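Local coordinates for putative diflavin flavoprotein A 3 (Synechocystis sp., PDB 6H0C) that probably passes electrons from NADH to oxygen, reducing it to water, and is represented here by its flavodiiron core, a metallo-beta-lactamase-like domain followed by a flavodoxin-like domain, at residues T15-R20 and V64-Q69; S41-I44 and K48-L51; D77-G82 and L94-A99; N113-L118 and N125-M130. One frame throughout, in Å; residues are numbered along the deposited sequence.

Contact 1 (T15-R20 and V64-Q69)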
loop_
_atom_site.group_PDB
_atom_site.type_symbol
_atom_site.label_atom_id
_atom_site.label_comp_id
_atom_site.label_asym_id
_atom_site.label_seq_id
_atom_site.Cartn_x
_atom_site.Cartn_y
_atom_site.Cartn_z
ATOM N N THR A 15 8.438 -5.026 21.813
ATOM C CA THR A 15 8.581 -3.583 21.896
ATOM C C THR A 15 8.205 -2.923 20.573
ATOM O O THR A 15 8.512 -3.459 19.505
ATOM C CB THR A 15 10.023 -3.202 22.257
ATOM O OG1 THR A 15 10.433 -3.956 23.407
ATOM C CG2 THR A 15 10.139 -1.704 22.538
ATOM N N VAL A 16 7.532 -1.773 20.639
ATOM C CA VAL A 16 7.302 -0.978 19.429
ATOM C C VAL A 16 8.246 0.231 19.360
ATOM O O VAL A 16 8.559 0.872 20.371
ATOM C CB VAL A 16 5.847 -0.480 19.321
ATOM C CG1 VAL A 16 5.547 0.540 20.407
ATOM C CG2 VAL A 16 5.614 0.136 17.954
ATOM N N PHE A 17 8.724 0.505 18.158
ATOM C CA PHE A 17 9.507 1.703 17.878
ATOM C C PHE A 17 8.703 2.536 16.897
ATOM O O PHE A 17 8.641 2.193 15.715
ATOM C CB PHE A 17 10.881 1.358 17.272
ATOM C CG PHE A 17 11.816 0.650 18.213
ATOM C CD1 PHE A 17 12.906 1.315 18.750
ATOM C CD2 PHE A 17 11.617 -0.681 18.551
ATOM C CE1 PHE A 17 13.782 0.670 19.626
ATOM C CE2 PHE A 17 12.485 -1.332 19.424
ATOM C CZ PHE A 17 13.572 -0.650 19.962
ATOM N N ARG A 18 8.063 3.602 17.365
ATOM C CA ARG A 18 7.274 4.432 16.457
ATOM C C ARG A 18 8.102 5.618 15.970
ATOM O O ARG A 18 8.369 6.548 16.729
ATOM C CB ARG A 18 5.980 4.925 17.127
ATOM C CG ARG A 18 5.142 3.810 17.755
ATOM C CD ARG A 18 3.668 4.172 17.818
ATOM N NE ARG A 18 3.446 5.453 18.481
ATOM C CZ ARG A 18 2.429 6.268 18.212
ATOM N NH1 ARG A 18 2.314 7.423 18.862
ATOM N NH2 ARG A 18 1.526 5.931 17.291
ATOM N N SER A 19 8.524 5.570 14.709
ATOM C CA SER A 19 9.150 6.733 14.082
ATOM C C SER A 19 8.060 7.749 13.774
ATOM O O SER A 19 7.169 7.490 12.958
ATOM C CB SER A 19 9.902 6.341 12.814
ATOM O OG SER A 19 10.944 5.428 13.119
ATOM N N ARG A 20 8.120 8.902 14.434
ATOM C CA ARG A 20 7.013 9.843 14.367
ATOM C C ARG A 20 7.379 11.100 13.597
ATOM O O ARG A 20 8.482 11.627 13.744
ATOM C CB ARG A 20 6.545 10.206 15.782
ATOM C CG ARG A 20 6.226 9.001 16.666
ATOM C CD ARG A 20 5.563 9.420 17.976
ATOM N NE ARG A 20 6.408 10.331 18.740
ATOM C CZ ARG A 20 5.960 11.152 19.684
ATOM N NH1 ARG A 20 4.664 11.178 19.979
ATOM N NH2 ARG A 20 6.806 11.951 20.329
ATOM N N VAL A 64 18.035 3.873 13.087
ATOM C CA VAL A 64 19.202 3.020 13.279
ATOM C C VAL A 64 19.991 3.535 14.472
ATOM O O VAL A 64 20.497 2.756 15.276
ATOM C CB VAL A 64 20.095 2.966 12.024
ATOM C CG1 VAL A 64 21.433 2.301 12.340
ATOM C CG2 VAL A 64 19.379 2.223 10.916
ATOM N N GLY A 65 20.057 4.857 14.593
ATOM C CA GLY A 65 20.750 5.497 15.693
ATOM C C GLY A 65 20.133 5.110 17.016
ATOM O O GLY A 65 20.839 4.787 17.964
ATOM N N THR A 66 18.807 5.125 17.069
ATOM C CA THR A 66 18.082 4.767 18.281
ATOM C C THR A 66 18.164 3.278 18.599
ATOM O O THR A 66 18.415 2.881 19.737
ATOM C CB THR A 66 16.611 5.159 18.167
ATOM O OG1 THR A 66 16.513 6.582 18.112
ATOM C CG2 THR A 66 15.842 4.653 19.364
ATOM N N LEU A 67 17.946 2.457 17.582
ATOM C CA LEU A 67 17.949 1.012 17.753
ATOM C C LEU A 67 19.264 0.502 18.339
ATOM O O LEU A 67 19.265 -0.284 19.283
ATOM C CB LEU A 67 17.673 0.326 16.416
ATOM C CG LEU A 67 17.518 -1.193 16.467
ATOM C CD1 LEU A 67 16.417 -1.577 17.460
ATOM C CD2 LEU A 67 17.232 -1.758 15.068
ATOM N N ILE A 68 20.378 0.966 17.782
ATOM C CA ILE A 68 21.706 0.537 18.213
ATOM C C ILE A 68 21.963 0.778 19.702
ATOM O O ILE A 68 22.818 0.132 20.312
ATOM C CB ILE A 68 22.787 1.250 17.390
ATOM C CG1 ILE A 68 22.708 0.792 15.935
ATOM C CG2 ILE A 68 24.165 0.965 17.942
ATOM C CD1 ILE A 68 23.523 1.627 14.995
ATOM N N GLN A 69 21.212 1.695 20.296
ATOM C CA GLN A 69 21.382 1.983 21.707
ATOM C C GLN A 69 20.597 1.003 22.552
ATOM O O GLN A 69 20.823 0.891 23.752
ATOM C CB GLN A 69 20.962 3.417 22.006
ATOM C CG GLN A 69 21.802 4.437 21.246
ATOM C CD GLN A 69 21.467 5.869 21.608
ATOM O OE1 GLN A 69 20.917 6.140 22.676
ATOM N NE2 GLN A 69 21.796 6.796 20.713
#

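Contact 2 (S41-I44 and K48-L51)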
loop_
_atom_site.group_PDB
_atom_site.type_symbol
_atom_site.label_atom_id
_atom_site.label_comp_id
_atom_site.label_asym_id
_atom_site.label_seq_id
_atom_site.Cartn_x
_atom_site.Cartn_y
_atom_site.Cartn_z
ATOM N N SER A 41 7.816 0.103 13.787
ATOM C CA SER A 41 8.643 -1.103 13.754
ATOM C C SER A 41 8.467 -1.871 15.054
ATOM O O SER A 41 8.251 -1.270 16.103
ATOM C CB SER A 41 10.119 -0.755 13.563
ATOM O OG SER A 41 10.294 0.236 12.564
ATOM N N TYR A 42 8.577 -3.193 14.999
ATOM C CA TYR A 42 8.359 -4.020 16.189
ATOM C C TYR A 42 9.515 -4.980 16.436
ATOM O O TYR A 42 10.073 -5.569 15.508
ATOM C CB TYR A 42 7.049 -4.801 16.061
ATOM C CG TYR A 42 5.848 -3.907 15.832
ATOM C CD1 TYR A 42 5.458 -3.554 14.540
ATOM C CD2 TYR A 42 5.113 -3.393 16.906
ATOM C CE1 TYR A 42 4.365 -2.729 14.316
ATOM C CE2 TYR A 42 4.010 -2.560 16.690
ATOM C CZ TYR A 42 3.648 -2.234 15.391
ATOM O OH TYR A 42 2.563 -1.423 15.158
ATOM N N LEU A 43 9.877 -5.127 17.702
ATOM C CA LEU A 43 10.943 -6.032 18.088
ATOM C C LEU A 43 10.419 -7.115 19.029
ATOM O O LEU A 43 9.905 -6.813 20.114
ATOM C CB LEU A 43 12.075 -5.255 18.751
ATOM C CG LEU A 43 13.329 -6.049 19.079
ATOM C CD1 LEU A 43 14.013 -6.485 17.802
ATOM C CD2 LEU A 43 14.246 -5.192 19.918
ATOM N N ILE A 44 10.504 -8.366 18.588
ATOM C CA ILE A 44 10.283 -9.494 19.475
ATOM C C ILE A 44 11.634 -10.084 19.832
ATOM O O ILE A 44 12.380 -10.545 18.965
ATOM C CB ILE A 44 9.408 -10.592 18.858
ATOM C CG1 ILE A 44 8.067 -10.032 18.392
ATOM C CG2 ILE A 44 9.168 -11.706 19.875
ATOM C CD1 ILE A 44 7.192 -11.069 17.705
ATOM N N LYS A 48 15.063 -16.209 19.886
ATOM C CA LYS A 48 15.558 -15.533 18.706
ATOM C C LYS A 48 14.994 -14.123 18.669
ATOM O O LYS A 48 13.994 -13.831 19.319
ATOM C CB LYS A 48 15.208 -16.320 17.450
ATOM C CG LYS A 48 16.011 -17.602 17.375
ATOM C CD LYS A 48 15.993 -18.238 16.018
ATOM C CE LYS A 48 17.041 -19.320 15.969
ATOM N NZ LYS A 48 18.349 -18.757 16.401
ATOM N N ILE A 49 15.662 -13.246 17.930
ATOM C CA ILE A 49 15.292 -11.839 17.893
ATOM C C ILE A 49 14.845 -11.450 16.498
ATOM O O ILE A 49 15.571 -11.666 15.524
ATOM C CB ILE A 49 16.461 -10.941 18.324
ATOM C CG1 ILE A 49 16.897 -11.312 19.744
ATOM C CG2 ILE A 49 16.073 -9.473 18.217
ATOM C CD1 ILE A 49 18.087 -10.538 20.235
ATOM N N ALA A 50 13.645 -10.884 16.407
ATOM C CA ALA A 50 13.082 -10.482 15.118
ATOM C C ALA A 50 12.683 -9.022 15.147
ATOM O O ALA A 50 12.100 -8.548 16.127
ATOM C CB ALA A 50 11.884 -11.344 14.753
ATOM N N LEU A 51 13.012 -8.317 14.069
ATOM C CA LEU A 51 12.621 -6.927 13.891
ATOM C C LEU A 51 11.655 -6.814 12.716
ATOM O O LEU A 51 11.995 -7.213 11.595
ATOM C CB LEU A 51 13.846 -6.040 13.649
ATOM C CG LEU A 51 13.538 -4.572 13.341
ATOM C CD1 LEU A 51 12.907 -3.896 14.546
ATOM C CD2 LEU A 51 14.790 -3.833 12.904
#

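Contact 3 (D77-G82 and L94-A99)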
loop_
_atom_site.group_PDB
_atom_site.type_symbol
_atom_site.label_atom_id
_atom_site.label_comp_id
_atom_site.label_asym_id
_atom_site.label_seq_id
_atom_site.Cartn_x
_atom_site.Cartn_y
_atom_site.Cartn_z
ATOM N N ASP A 77 18.435 -11.798 14.695
ATOM C CA ASP A 77 18.272 -13.022 13.917
ATOM C C ASP A 77 17.455 -12.815 12.648
ATOM O O ASP A 77 17.779 -13.383 11.596
ATOM C CB ASP A 77 17.609 -14.111 14.759
ATOM C CG ASP A 77 18.486 -14.573 15.902
ATOM O OD1 ASP A 77 19.526 -15.203 15.627
ATOM O OD2 ASP A 77 18.132 -14.317 17.073
ATOM N N TYR A 78 16.387 -12.020 12.747
ATOM C CA TYR A 78 15.449 -11.882 11.635
ATOM C C TYR A 78 15.023 -10.459 11.381
ATOM O O TYR A 78 14.816 -9.681 12.322
ATOM C CB TYR A 78 14.195 -12.725 11.874
ATOM C CG TYR A 78 14.478 -14.202 12.004
ATOM C CD1 TYR A 78 14.822 -14.966 10.889
ATOM C CD2 TYR A 78 14.398 -14.834 13.239
ATOM C CE1 TYR A 78 15.083 -16.315 11.004
ATOM C CE2 TYR A 78 14.656 -16.181 13.362
ATOM C CZ TYR A 78 14.997 -16.916 12.242
ATOM O OH TYR A 78 15.250 -18.261 12.366
ATOM N N VAL A 79 14.883 -10.127 10.099
ATOM C CA VAL A 79 14.178 -8.915 9.716
ATOM C C VAL A 79 12.935 -9.304 8.907
ATOM O O VAL A 79 13.026 -9.858 7.806
ATOM C CB VAL A 79 15.079 -7.943 8.931
ATOM C CG1 VAL A 79 14.282 -6.701 8.539
ATOM C CG2 VAL A 79 16.268 -7.545 9.778
ATOM N N ILE A 80 11.768 -9.028 9.486
ATOM C CA ILE A 80 10.504 -9.423 8.896
ATOM C C ILE A 80 9.876 -8.226 8.188
ATOM O O ILE A 80 9.723 -7.153 8.786
ATOM C CB ILE A 80 9.547 -9.986 9.972
ATOM C CG1 ILE A 80 10.206 -11.156 10.698
ATOM C CG2 ILE A 80 8.232 -10.430 9.354
ATOM C CD1 ILE A 80 9.321 -11.781 11.763
ATOM N N LEU A 81 9.532 -8.399 6.912
ATOM C CA LEU A 81 8.979 -7.297 6.124
ATOM C C LEU A 81 7.503 -7.526 5.833
ATOM O O LEU A 81 7.140 -8.537 5.218
ATOM C CB LEU A 81 9.744 -7.126 4.807
ATOM C CG LEU A 81 11.248 -6.937 4.928
ATOM C CD1 LEU A 81 11.909 -6.954 3.563
ATOM C CD2 LEU A 81 11.528 -5.635 5.648
ATOM N N GLY A 82 6.658 -6.592 6.271
ATOM C CA GLY A 82 5.228 -6.651 5.987
ATOM C C GLY A 82 4.911 -6.178 4.572
ATOM O O GLY A 82 3.837 -6.460 4.033
ATOM N N LEU A 94 21.327 -0.197 5.026
ATOM C CA LEU A 94 22.146 0.196 6.160
ATOM C C LEU A 94 22.018 -0.816 7.286
ATOM O O LEU A 94 23.018 -1.290 7.811
ATOM C CB LEU A 94 21.757 1.588 6.657
ATOM C CG LEU A 94 22.513 2.037 7.905
ATOM C CD1 LEU A 94 24.004 2.062 7.625
ATOM C CD2 LEU A 94 22.019 3.396 8.380
ATOM N N LEU A 95 20.783 -1.146 7.655
ATOM C CA LEU A 95 20.531 -2.083 8.748
ATOM C C LEU A 95 21.224 -3.437 8.542
ATOM O O LEU A 95 21.812 -4.006 9.467
ATOM C CB LEU A 95 19.023 -2.296 8.916
ATOM C CG LEU A 95 18.614 -3.247 10.038
ATOM C CD1 LEU A 95 19.079 -2.674 11.355
ATOM C CD2 LEU A 95 17.114 -3.465 10.051
ATOM N N LEU A 96 21.145 -3.956 7.324
ATOM C CA LEU A 96 21.706 -5.270 7.034
ATOM C C LEU A 96 23.229 -5.217 6.975
ATOM O O LEU A 96 23.888 -6.234 7.167
ATOM C CB LEU A 96 21.127 -5.824 5.731
ATOM C CG LEU A 96 19.620 -6.076 5.819
ATOM C CD1 LEU A 96 19.090 -6.747 4.572
ATOM C CD2 LEU A 96 19.322 -6.913 7.036
ATOM N N SER A 97 23.786 -4.034 6.722
ATOM C CA SER A 97 25.234 -3.838 6.815
ATOM C C SER A 97 25.687 -4.060 8.246
ATOM O O SER A 97 26.749 -4.617 8.495
ATOM C CB SER A 97 25.639 -2.436 6.355
ATOM O OG SER A 97 25.437 -2.271 4.963
ATOM N N LEU A 98 24.859 -3.620 9.182
ATOM C CA LEU A 98 25.152 -3.723 10.602
ATOM C C LEU A 98 24.719 -5.050 11.198
ATOM O O LEU A 98 25.114 -5.397 12.304
ATOM C CB LEU A 98 24.461 -2.594 11.348
ATOM C CG LEU A 98 25.018 -1.205 11.087
ATOM C CD1 LEU A 98 23.936 -0.155 11.283
ATOM C CD2 LEU A 98 26.172 -0.978 12.044
ATOM N N ALA A 99 23.879 -5.777 10.480
ATOM C CA ALA A 99 23.405 -7.068 10.956
ATOM C C ALA A 99 23.524 -8.101 9.837
ATOM O O ALA A 99 22.527 -8.647 9.368
ATOM C CB ALA A 99 21.969 -6.956 11.449
#

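Contact 4 (N113-L118 and N125-M130)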
loop_
_atom_site.group_PDB
_atom_site.type_symbol
_atom_site.label_atom_id
_atom_site.label_comp_id
_atom_site.label_asym_id
_atom_site.label_seq_id
_atom_site.Cartn_x
_atom_site.Cartn_y
_atom_site.Cartn_z
ATOM N N ASN A 113 10.608 -8.564 -5.524
ATOM C CA ASN A 113 10.811 -7.119 -5.506
ATOM C C ASN A 113 12.187 -6.754 -4.926
ATOM O O ASN A 113 12.991 -6.046 -5.556
ATOM C CB ASN A 113 9.682 -6.460 -4.702
ATOM C CG ASN A 113 9.638 -4.955 -4.869
ATOM O OD1 ASN A 113 10.346 -4.388 -5.707
ATOM N ND2 ASN A 113 8.794 -4.298 -4.075
ATOM N N LEU A 114 12.455 -7.276 -3.732
ATOM C CA LEU A 114 13.678 -6.990 -2.990
ATOM C C LEU A 114 14.937 -7.400 -3.755
ATOM O O LEU A 114 15.968 -6.732 -3.675
ATOM C CB LEU A 114 13.627 -7.702 -1.640
ATOM C CG LEU A 114 14.515 -7.201 -0.506
ATOM C CD1 LEU A 114 14.256 -5.738 -0.232
ATOM C CD2 LEU A 114 14.266 -8.035 0.742
ATOM N N GLU A 115 14.853 -8.499 -4.496
ATOM C CA GLU A 115 15.988 -8.965 -5.284
ATOM C C GLU A 115 16.339 -7.941 -6.358
ATOM O O GLU A 115 17.507 -7.649 -6.588
ATOM C CB GLU A 115 15.696 -10.337 -5.904
ATOM C CG GLU A 115 15.648 -11.476 -4.869
ATOM C CD GLU A 115 15.208 -12.819 -5.448
ATOM O OE1 GLU A 115 14.893 -13.730 -4.647
ATOM O OE2 GLU A 115 15.176 -12.964 -6.693
ATOM N N LYS A 116 15.332 -7.371 -7.003
ATOM C CA LYS A 116 15.600 -6.305 -7.959
ATOM C C LYS A 116 16.105 -5.068 -7.220
ATOM O O LYS A 116 17.163 -4.550 -7.550
ATOM C CB LYS A 116 14.355 -5.980 -8.792
ATOM C CG LYS A 116 13.912 -7.141 -9.686
ATOM C CD LYS A 116 12.845 -6.727 -10.693
ATOM C CE LYS A 116 11.550 -6.299 -10.011
ATOM N NZ LYS A 116 10.799 -7.446 -9.420
ATOM N N LEU A 117 15.367 -4.625 -6.200
ATOM C CA LEU A 117 15.712 -3.417 -5.442
ATOM C C LEU A 117 17.130 -3.411 -4.877
ATOM O O LEU A 117 17.768 -2.366 -4.821
ATOM C CB LEU A 117 14.731 -3.217 -4.292
ATOM C CG LEU A 117 13.308 -2.835 -4.685
ATOM C CD1 LEU A 117 12.430 -2.639 -3.454
ATOM C CD2 LEU A 117 13.349 -1.576 -5.522
ATOM N N LEU A 118 17.618 -4.567 -4.447
ATOM C CA LEU A 118 18.953 -4.656 -3.861
ATOM C C LEU A 118 19.949 -5.290 -4.816
ATOM O O LEU A 118 21.040 -5.699 -4.400
ATOM C CB LEU A 118 18.922 -5.460 -2.563
ATOM C CG LEU A 118 18.253 -4.773 -1.382
ATOM C CD1 LEU A 118 18.303 -5.689 -0.181
ATOM C CD2 LEU A 118 18.931 -3.439 -1.090
ATOM N N ASN A 125 22.295 -10.848 2.565
ATOM C CA ASN A 125 21.607 -11.617 3.592
ATOM C C ASN A 125 20.665 -12.586 2.919
ATOM O O ASN A 125 20.045 -12.245 1.910
ATOM C CB ASN A 125 20.820 -10.715 4.541
ATOM C CG ASN A 125 21.698 -9.753 5.285
ATOM O OD1 ASN A 125 22.331 -8.886 4.685
ATOM N ND2 ASN A 125 21.734 -9.884 6.600
ATOM N N PRO A 126 20.545 -13.795 3.473
ATOM C CA PRO A 126 19.624 -14.753 2.867
ATOM C C PRO A 126 18.177 -14.313 3.078
ATOM O O PRO A 126 17.864 -13.609 4.045
ATOM C CB PRO A 126 19.936 -16.053 3.610
ATOM C CG PRO A 126 20.380 -15.599 4.952
ATOM C CD PRO A 126 21.135 -14.306 4.720
ATOM N N ILE A 127 17.318 -14.710 2.148
ATOM C CA ILE A 127 15.889 -14.455 2.227
ATOM C C ILE A 127 15.154 -15.766 2.429
ATOM O O ILE A 127 15.366 -16.723 1.680
ATOM C CB ILE A 127 15.359 -13.782 0.952
ATOM C CG1 ILE A 127 15.978 -12.398 0.776
ATOM C CG2 ILE A 127 13.838 -13.696 0.986
ATOM C CD1 ILE A 127 15.747 -11.801 -0.602
ATOM N N GLN A 128 14.299 -15.815 3.441
ATOM C CA GLN A 128 13.424 -16.963 3.610
ATOM C C GLN A 128 11.988 -16.547 3.299
ATOM O O GLN A 128 11.394 -15.736 4.015
ATOM C CB GLN A 128 13.537 -17.536 5.021
ATOM C CG GLN A 128 12.730 -18.814 5.239
ATOM C CD GLN A 128 12.918 -19.401 6.635
ATOM O OE1 GLN A 128 13.946 -19.187 7.285
ATOM N NE2 GLN A 128 11.915 -20.138 7.102
ATOM N N VAL A 129 11.443 -17.093 2.216
ATOM C CA VAL A 129 10.091 -16.762 1.780
ATOM C C VAL A 129 9.026 -17.459 2.625
ATOM O O VAL A 129 9.119 -18.649 2.916
ATOM C CB VAL A 129 9.889 -17.128 0.308
ATOM C CG1 VAL A 129 8.456 -16.891 -0.102
ATOM C CG2 VAL A 129 10.834 -16.314 -0.559
ATOM N N MET A 130 8.009 -16.704 3.019
ATOM C CA MET A 130 6.910 -17.259 3.796
ATOM C C MET A 130 5.592 -17.233 3.011
ATOM O O MET A 130 5.248 -16.248 2.345
ATOM C CB MET A 130 6.760 -16.508 5.123
ATOM C CG MET A 130 7.961 -16.643 6.068
ATOM S SD MET A 130 8.213 -18.340 6.657
ATOM C CE MET A 130 9.352 -18.073 8.019
#

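Contact 1 (T15-R20 and V64-Q69)
F17 of strand 14-21 reaches across to L67 and T66 of helix 60-70, where the helix lies on one face of the mixed sheet of the metallo-beta-lactamase-like domain. The tight part is small and apolar. CZ of the F17 ring sits 3.9 Å from CD1 of L67, and CE1 of F17 is 4.1 Å from the same methyl. The F17 side chain leaves its strand toward the helix, with CG anti to the carbonyl carbon (chi1 -67°), and crosses that of L67 at about a right angle; the CA atoms of F17 and L67 remain 8.5 Å apart. I7 on the neighbouring strand 4-11 also touches the F17 side chain, which reaches from the sheet to the helix. Toward T66 the contact slackens. This residue is partly exposed, and its hydroxyl OG1 turns to the carbonyl oxygen of N62 one turn earlier in the helix, a hydrogen bond that satisfies the polar branch inside its own helix. The methyl branch is what faces the phenylalanine: CG2 of T66 lies near the plane of the F17 ring, at its edge, 4.5 Å from CD1 of F17.

Contact 2 (S41-I44 and K48-L51)
L43 and I44 pair with L51 and A50 in the beta hairpin of strands 37-45 and 49-52, part of the mixed sheet of the metallo-beta-lactamase-like domain; the two short segments run almost exactly antiparallel. Backbone hydrogen bonds come first. I44 and A50 form a hydrogen-bonded pair closed by two bonds: N of A50 gives a nearly straight one to O of I44 (2.9 Å, 170° at the hydrogen), while the return bond from N of I44 to O of A50 is equally short but more bent, at 149°. L43 and L51 make the adjoining non-hydrogen-bonded pair, with CA atoms 4.6 Å apart. Weaker CA-H...O contacts fill in between the strands, among them CA of L51 to O of Y42 at 3.3 Å and CA of I49 to O of I44 at 3.4 Å. Two side-chain hydroxyls on strand 37-45 bond beyond the two segments: OG of S41 to O of D53, just past strand 49-52, and OH of Y42 to O of P227. Apolar contacts gather on the face that carries L43 and L51, where F17 lies against L43, and F63 and L67 of helix 60-70 against L51. With CG anti to the backbone N (chi1 -174°), L43 extends CD1 over the neighbouring strand, 3.3 Å from O of A50. The same methyl meets CB of L51 at 4.2 Å and CG2 of I49 at 3.7 Å.

Contact 3 (D77-G82 and L94-A99)
V79 of strand 78-80 presents a single methyl, CG2, to two consecutive leucines of helix 86-98. That methyl lies 4.2 Å from CD2 of L95 and 4.2 Å from CD2 of L96, so the valine branch is shared between two leucine ends. The leucines arrive by different routes. L95 points at the strand from its CA and has CG anti to the backbone N (chi1 -179°); the CB of L96 points neither toward nor away from the strand, and with CG anti to the carbonyl carbon (chi1 -64°) its branched end comes nearer the valine. Both side chains run slantwise to that of V79. No hydrogen bond links the two segments, and the CA atoms of V79 and L96 stand 8.8 Å apart, a separation bridged here by side chains alone. All three touching residues are buried. Beyond V79, L95 also rests on L51 of strand 49-52 and on P54, whereas L96 touches I104 of strand 103-106 and N125, so the two leucines diverge to strands flanking the valine's own. Packing of a helix on the strands it connects belongs to a beta-alpha-beta crossover, here strand 78-80, helix 86-98 and strand 103-106 of the metallo-beta-lactamase-like domain.

Contact 4 (N113-L118 and N125-M130)
I127 of strand 127-129 meets L114 and E115 of helix 108-117, the helix of a beta-alpha-beta unit that leads from strand 103-106 to this outermost strand of the sheet in the metallo-beta-lactamase-like domain. The contacts are those of hydrocarbon groups. I127 leaves the strand toward the helix, and its extended branch (chi2 167°) carries CD1 to CD2 of L114 at 4.3 Å. L114, buried, also packs on I104 of strand 103-106, on L81 and on L92 of helix 86-98; the isoleucine is only partly exposed and touches A111 one turn back along helix 108-117. No hydrogen bond crosses between the segments, and the backbones stay well apart, with 9.3 Å between the CA atoms of E115 and I127. The hydrogen bonds lie within the helix or go to other parts of the chain: N of L118 reaches O of L114 at 2.8 Å as the helix ends, while ND2 of N125, two residues before the strand, holds the carbonyl of A102. The charged residue joins the packing through its aliphatic part. E115 is exposed, and its nearest approach is by a methylene rather than the carboxylate: CG of E115 sits 4.3 Å from CD1 of I127.

All four contacts belong to one mixed sheet of the metallo-beta-lactamase-like domain and follow its strand order. Contacts 1 and 2 are coupled through the adjoining strands 14-21 and 37-45, with F17 N 2.8 Å from S41 O. Contact 2 passes to contact 3 at the neighbouring strands 49-52 and 78-80, where L51 O lies 2.8 Å from I80 N. The helices of contacts 1 and 3 touch, V64 CG1 being 3.7 Å from L98 CD1. Contact 4 joins contact 3 through A99 O and N125 ND2, 3.1 Å apart, but lies clear of contact 1: the centres of contacts 1 and 4 are about 23 Å apart and their nearest atoms about 13 Å.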